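Local atomic coordinates of LEOA (Escherichia coli, PDB entry 4AUR), a protein that is a bacterial dynamin, a large GTPase that probably binds and hydrolyses GTP in its globular head, which is joined to a long helical stalk. Residues W161-L166 and R208-T213. Residues are numbered along the deposited sequence; the frame is centred on the assembly and turned at random.
Sequences WVLRDL and RAADLT
Leu-163 and Arg-164, neighbours near the C-terminal end of helix 156-165, meet Ala-210, Asp-211 and Leu-212 just past the end of helix 188-209. The first helix widens here into a pi-type turn, in which N of Leu-166 bonds to O of Trp-161 at 2.8 Å. Trp-161 points away from the contact and packs against helix 129-136. Leu-163 supplies the apolar half of the contact. Its CD1 methyl bridges two side chains, lying 4.2 Å from CB of Ala-210 and 4.3 Å from CD2 of Leu-212. Ala-210 is the first residue there to give up helical backbone angles, and Asp-211 follows with a positive phi of 57°; this turn brings Leu-212 alongside, and its CD2 methyl then reaches Leu-163.

Arg-164 marks the closest backbone approach, its CA 6.2 Å from CA of Ala-210. Its CG lies anti to the backbone N (chi1 -173°), and bends at chi2 and chi3 then lead the chain across the turn. NH1 comes within 3.2 Å of O of Ala-210, obliquely to the guanidinium plane, and 3.4 Å from O of Asp-211, which lies at the edge of the group and near its plane. The carboxylate of Asp-211 does not touch the guanidinium; its OD2 makes a long, weak ion pair with Lys-160. NH2 of Arg-164 forms a salt bridge with Glu-216, which also accepts a hydrogen bond from N of Thr-213. Thr-213 is the N-cap and its side chain caps a backbone N further on, consistent with a capping box; Glu-216 thereby ties Arg-164 to the start of helix 214-219. Leu-166, like Trp-161, packs against helix 129-136.

Both segments belong to the dynamin-type GTPase head. Leu-169 touches both Leu-163 and Leu-212, and Leu-163 also touches Phe-174, so the contact joins the ends of helices 156-165 and 188-209 to strand 172-177 of the central sheet.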
ATOM      1  N   TRP A 161     -45.491  -3.275   5.838  1.00 31.84           N
ATOM      2  CA  TRP A 161     -44.900  -3.144   7.165  1.00 30.97           C
ATOM      3  C   TRP A 161     -43.670  -4.014   7.281  1.00 30.76           C
ATOM      4  O   TRP A 161     -42.663  -3.590   7.770  1.00 32.12           O
ATOM      5  CB  TRP A 161     -45.941  -3.583   8.178  1.00 31.53           C
ATOM      6  CG  TRP A 161     -45.529  -3.503   9.581  1.00 31.11           C
ATOM      7  CD1 TRP A 161     -45.038  -2.424  10.224  1.00 29.19           C
ATOM      8  CD2 TRP A 161     -45.606  -4.559  10.545  1.00 30.75           C
ATOM      9  NE1 TRP A 161     -44.796  -2.739  11.525  1.00 29.09           N
ATOM     10  CE2 TRP A 161     -45.133  -4.046  11.748  1.00 29.91           C
ATOM     11  CE3 TRP A 161     -46.025  -5.899  10.495  1.00 31.21           C
ATOM     12  CZ2 TRP A 161     -45.062  -4.820  12.915  1.00 32.04           C
ATOM     13  CZ3 TRP A 161     -45.956  -6.663  11.649  1.00 31.35           C
ATOM     14  CH2 TRP A 161     -45.475  -6.120  12.844  1.00 31.38           C
ATOM     15  N   VAL A 162     -43.761  -5.237   6.785  1.00 32.41           N
ATOM     16  CA  VAL A 162     -42.675  -6.190   6.869  1.00 30.27           C
ATOM     17  C   VAL A 162     -41.568  -5.860   5.906  1.00 29.39           C
ATOM     18  O   VAL A 162     -40.391  -5.873   6.272  1.00 31.70           O
ATOM     19  CB  VAL A 162     -43.174  -7.599   6.564  1.00 30.41           C
ATOM     20  CG1 VAL A 162     -42.023  -8.587   6.531  1.00 31.83           C
ATOM     21  CG2 VAL A 162     -44.159  -8.019   7.624  1.00 31.40           C
ATOM     22  N   LEU A 163     -41.935  -5.585   4.666  1.00 29.50           N
ATOM     23  CA  LEU A 163     -40.942  -5.468   3.593  1.00 29.03           C
ATOM     24  C   LEU A 163     -40.404  -4.062   3.491  1.00 28.98           C
ATOM     25  O   LEU A 163     -39.231  -3.871   3.252  1.00 30.91           O
ATOM     26  CB  LEU A 163     -41.533  -5.874   2.254  1.00 27.61           C
ATOM     27  CG  LEU A 163     -42.191  -7.239   2.153  1.00 28.40           C
ATOM     28  CD1 LEU A 163     -42.704  -7.440   0.740  1.00 30.41           C
ATOM     29  CD2 LEU A 163     -41.250  -8.373   2.496  1.00 29.78           C
ATOM     30  N   ARG A 164     -41.253  -3.071   3.666  1.00 29.53           N
ATOM     31  CA  ARG A 164     -40.789  -1.715   3.553  1.00 33.14           C
ATOM     32  C   ARG A 164     -40.389  -1.167   4.913  1.00 32.92           C
ATOM     33  O   ARG A 164     -39.204  -0.906   5.140  1.00 32.46           O
ATOM     34  CB  ARG A 164     -41.840  -0.833   2.897  1.00 34.68           C
ATOM     35  CG  ARG A 164     -41.331   0.567   2.606  1.00 38.40           C
ATOM     36  CD  ARG A 164     -40.901   0.670   1.160  1.00 43.95           C
ATOM     37  NE  ARG A 164     -39.664  -0.062   0.946  1.00 47.62           N
ATOM     38  CZ  ARG A 164     -39.253  -0.542  -0.224  1.00 52.37           C
ATOM     39  NH1 ARG A 164     -39.984  -0.401  -1.330  1.00 53.15           N
ATOM     40  NH2 ARG A 164     -38.091  -1.180  -0.286  1.00 54.13           N
ATOM     41  N   ASP A 165     -41.368  -0.996   5.810  1.00 32.40           N
ATOM     42  CA  ASP A 165     -41.134  -0.350   7.105  1.00 31.76           C
ATOM     43  C   ASP A 165     -40.001  -1.070   7.852  1.00 31.12           C
ATOM     44  O   ASP A 165     -38.995  -0.449   8.171  1.00 30.89           O
ATOM     45  CB  ASP A 165     -42.425  -0.356   7.922  1.00 33.45           C
ATOM     46  CG  ASP A 165     -42.431   0.651   9.078  1.00 34.78           C
ATOM     47  OD1 ASP A 165     -41.381   1.249   9.437  1.00 34.47           O
ATOM     48  OD2 ASP A 165     -43.539   0.832   9.645  1.00 36.22           O
ATOM     49  N   LEU A 166     -40.146  -2.376   8.074  1.00 28.67           N
ATOM     50  CA  LEU A 166     -39.193  -3.138   8.863  1.00 29.46           C
ATOM     51  C   LEU A 166     -38.056  -3.675   8.044  1.00 30.40           C
ATOM     52  O   LEU A 166     -37.060  -4.108   8.596  1.00 31.84           O
ATOM     53  CB  LEU A 166     -39.859  -4.321   9.551  1.00 30.18           C
ATOM     54  CG  LEU A 166     -40.980  -4.037  10.544  1.00 30.42           C
ATOM     55  CD1 LEU A 166     -41.404  -5.350  11.166  1.00 29.83           C
ATOM     56  CD2 LEU A 166     -40.558  -3.034  11.612  1.00 31.26           C
ATOM     57  N   ARG A 208     -46.664  -4.629  -5.585  1.00 31.35           N
ATOM     58  CA  ARG A 208     -47.581  -3.512  -5.697  1.00 32.85           C
ATOM     59  C   ARG A 208     -48.088  -3.077  -4.342  1.00 32.26           C
ATOM     60  O   ARG A 208     -48.483  -1.925  -4.171  1.00 36.02           O
ATOM     61  CB  ARG A 208     -48.741  -3.900  -6.629  1.00 34.16           C
ATOM     62  CG  ARG A 208     -49.557  -2.751  -7.203  1.00 34.29           C
ATOM     63  CD  ARG A 208     -48.766  -1.626  -7.891  1.00 35.30           C
ATOM     64  NE  ARG A 208     -47.920  -2.017  -9.026  1.00 36.00           N
ATOM     65  CZ  ARG A 208     -47.571  -1.206 -10.038  1.00 36.50           C
ATOM     66  NH1 ARG A 208     -48.007   0.042 -10.077  1.00 38.17           N
ATOM     67  NH2 ARG A 208     -46.784  -1.643 -11.029  1.00 34.25           N
ATOM     68  N   ALA A 209     -48.077  -3.992  -3.378  1.00 32.97           N
ATOM     69  CA  ALA A 209     -48.501  -3.691  -2.004  1.00 31.71           C
ATOM     70  C   ALA A 209     -47.460  -2.886  -1.247  1.00 33.07           C
ATOM     71  O   ALA A 209     -47.814  -2.153  -0.315  1.00 35.84           O
ATOM     72  CB  ALA A 209     -48.776  -4.964  -1.250  1.00 29.79           C
ATOM     73  N   ALA A 210     -46.195  -3.029  -1.646  1.00 31.68           N
ATOM     74  CA  ALA A 210     -45.081  -2.507  -0.888  1.00 31.87           C
ATOM     75  C   ALA A 210     -44.125  -1.674  -1.719  1.00 34.59           C
ATOM     76  O   ALA A 210     -43.006  -1.462  -1.305  1.00 36.58           O
ATOM     77  CB  ALA A 210     -44.331  -3.653  -0.264  1.00 30.84           C
ATOM     78  N   ASP A 211     -44.563  -1.194  -2.880  1.00 38.90           N
ATOM     79  CA  ASP A 211     -43.752  -0.336  -3.762  1.00 38.28           C
ATOM     80  C   ASP A 211     -42.437  -0.963  -4.169  1.00 35.07           C
ATOM     81  O   ASP A 211     -41.475  -0.243  -4.327  1.00 36.04           O
ATOM     82  CB  ASP A 211     -43.405   1.020  -3.106  1.00 42.10           C
ATOM     83  CG  ASP A 211     -44.597   1.701  -2.402  1.00 46.36           C
ATOM     84  OD1 ASP A 211     -45.743   1.197  -2.465  1.00 48.67           O
ATOM     85  OD2 ASP A 211     -44.361   2.766  -1.776  1.00 50.00           O
ATOM     86  N   LEU A 212     -42.360  -2.280  -4.334  1.00 34.88           N
ATOM     87  CA  LEU A 212     -41.042  -2.908  -4.549  1.00 34.17           C
ATOM     88  C   LEU A 212     -40.471  -2.543  -5.898  1.00 37.06           C
ATOM     89  O   LEU A 212     -41.208  -2.353  -6.859  1.00 40.23           O
ATOM     90  CB  LEU A 212     -41.104  -4.418  -4.471  1.00 32.72           C
ATOM     91  CG  LEU A 212     -41.614  -5.122  -3.219  1.00 32.86           C
ATOM     92  CD1 LEU A 212     -41.473  -6.621  -3.415  1.00 32.61           C
ATOM     93  CD2 LEU A 212     -40.882  -4.692  -1.965  1.00 33.37           C
ATOM     94  N   THR A 213     -39.151  -2.441  -5.971  1.00 40.00           N
ATOM     95  CA  THR A 213     -38.487  -2.203  -7.241  1.00 41.74           C
ATOM     96  C   THR A 213     -38.296  -3.535  -7.909  1.00 45.62           C
ATOM     97  O   THR A 213     -38.533  -4.586  -7.293  1.00 42.61           O
ATOM     98  CB  THR A 213     -37.107  -1.586  -7.053  1.00 42.81           C
ATOM     99  OG1 THR A 213     -36.288  -2.499  -6.312  1.00 41.61           O
ATOM    100  CG2 THR A 213     -37.214  -0.237  -6.322  1.00 42.82           C
TER